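Putative glycosyl hydrolase (PDB 4QHZ) binds magnesium and is probably a hydrolase acting on glycosides, its substrate not established. Local coordinates at residues 104-110 / 233-237. Residues are numbered along the deposited sequence; the frame is centred on the assembly and turned at random.
Sequences QVPTNIT and SEPIS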
# COMPACT_ATOMS: atom_id res chain seq x y z
N GLN C 104 22.79 -4.87 24.24
CA GLN C 104 24.23 -5.09 24.28
C GLN C 104 24.54 -6.57 24.37
O GLN C 104 24.08 -7.25 25.29
CB GLN C 104 24.81 -4.39 25.50
CG GLN C 104 26.32 -4.47 25.62
CD GLN C 104 26.81 -4.08 27.00
OE1 GLN C 104 26.31 -4.59 28.00
NE2 GLN C 104 27.76 -3.16 27.06
N VAL C 105 25.33 -7.06 23.42
CA VAL C 105 25.89 -8.39 23.51
C VAL C 105 27.11 -8.29 24.42
O VAL C 105 27.96 -7.44 24.21
CB VAL C 105 26.30 -8.93 22.13
CG1 VAL C 105 26.83 -10.36 22.24
CG2 VAL C 105 25.12 -8.88 21.17
N PRO C 106 27.19 -9.15 25.46
CA PRO C 106 28.30 -9.01 26.40
C PRO C 106 29.64 -9.37 25.76
O PRO C 106 29.68 -10.18 24.83
CB PRO C 106 27.94 -9.98 27.53
CG PRO C 106 27.09 -11.01 26.87
CD PRO C 106 26.34 -10.31 25.76
N THR C 107 30.73 -8.77 26.24
CA THR C 107 32.05 -8.96 25.63
C THR C 107 32.53 -10.40 25.72
O THR C 107 33.35 -10.83 24.91
CB THR C 107 33.11 -8.04 26.26
OG1 THR C 107 33.13 -8.23 27.68
CG2 THR C 107 32.81 -6.58 25.96
N ASN C 108 32.02 -11.15 26.71
CA ASN C 108 32.39 -12.56 26.88
C ASN C 108 31.41 -13.54 26.21
O ASN C 108 31.38 -14.73 26.56
CB ASN C 108 32.56 -12.88 28.37
CG ASN C 108 31.25 -12.87 29.13
OD1 ASN C 108 30.22 -12.41 28.63
ND2 ASN C 108 31.27 -13.41 30.34
N ILE C 109 30.62 -13.05 25.26
CA ILE C 109 29.67 -13.87 24.51
C ILE C 109 30.32 -15.10 23.88
O ILE C 109 31.47 -15.06 23.43
CB ILE C 109 28.96 -13.04 23.40
CG1 ILE C 109 27.81 -13.82 22.75
CG2 ILE C 109 29.95 -12.56 22.34
CD1 ILE C 109 26.65 -14.09 23.68
N THR C 110 29.58 -16.20 23.88
CA THR C 110 29.98 -17.41 23.16
C THR C 110 28.77 -17.93 22.39
O THR C 110 27.64 -17.49 22.62
CB THR C 110 30.48 -18.51 24.11
OG1 THR C 110 29.46 -18.83 25.06
CG2 THR C 110 31.73 -18.06 24.85
N SER C 233 24.12 -19.43 25.69
CA SER C 233 24.94 -18.22 25.52
C SER C 233 24.69 -17.21 26.64
O SER C 233 23.58 -17.10 27.18
CB SER C 233 24.72 -17.57 24.15
OG SER C 233 23.46 -16.93 24.06
N GLU C 234 25.74 -16.47 26.97
CA GLU C 234 25.70 -15.44 27.99
C GLU C 234 24.59 -14.42 27.68
O GLU C 234 24.41 -14.06 26.52
CB GLU C 234 27.06 -14.74 28.08
CG GLU C 234 28.18 -15.60 28.64
CD GLU C 234 28.75 -16.63 27.66
OE1 GLU C 234 28.35 -16.66 26.48
OE2 GLU C 234 29.60 -17.42 28.10
N PRO C 235 23.86 -13.96 28.70
CA PRO C 235 22.63 -13.20 28.44
C PRO C 235 22.91 -11.80 27.93
O PRO C 235 23.90 -11.19 28.34
CB PRO C 235 21.94 -13.15 29.80
CG PRO C 235 23.04 -13.30 30.80
CD PRO C 235 24.09 -14.16 30.15
N ILE C 236 22.04 -11.28 27.06
CA ILE C 236 22.21 -9.91 26.59
C ILE C 236 21.59 -8.92 27.59
O ILE C 236 20.79 -9.30 28.44
CB ILE C 236 21.65 -9.68 25.17
CG1 ILE C 236 20.13 -9.74 25.14
CG2 ILE C 236 22.23 -10.69 24.18
CD1 ILE C 236 19.57 -9.09 23.89
N SER C 237 21.98 -7.66 27.47
CA SER C 237 21.44 -6.61 28.33
C SER C 237 20.68 -5.56 27.52
O SER C 237 20.96 -5.36 26.34
CB SER C 237 22.57 -5.95 29.13
OG SER C 237 23.09 -6.85 30.09
O HOH W 1 32.31 -16.44 28.12
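The carboxylate of E234 reaches across to the far end of 104-110, where its OE1 takes two bonds from T110: one from the hydroxyl OG1 at 2.8 Å, received on the syn lone pair, and a weak, bent one from the backbone N at 2.9 Å. T110 OG1 stands between its own backbone N and carbonyl carbon (chi1 58°), which lets hydroxyl and amide converge on the same oxygen. The other oxygen, OE2, accepts from a water 2.9 Å away that also donates to N108 O. A leucine in place of E234 would probably leave the T110 hydroxyl and amide without this acceptor and the water with one partner fewer. The bent E234 chain (chi2 77°) runs obliquely past the N108 amide, whose OD1 lies 3.8 Å from E234 CG, the amide and carboxylate planes 51° apart. In this concanavalin-like beta-sandwich fold, antiparallel strands 97-104 and 237-245 pair at Q104 and S237, by Q104 N to S237 O (2.8 Å) and S237 N to Q104 O (3.1 Å); beyond them both chains leave the sheet as loops that stay side by side. There the type I turn P106-I109 begins with the P106 ring, whose CG rests 3.5 Å from P235 O and 3.9 Å from E234 CB. I109 CD1 packs against S233 CB, while S233 OG is hydrogen-bonded to D231 and to the backbone N of G117, the residue before magnesium ligand N118.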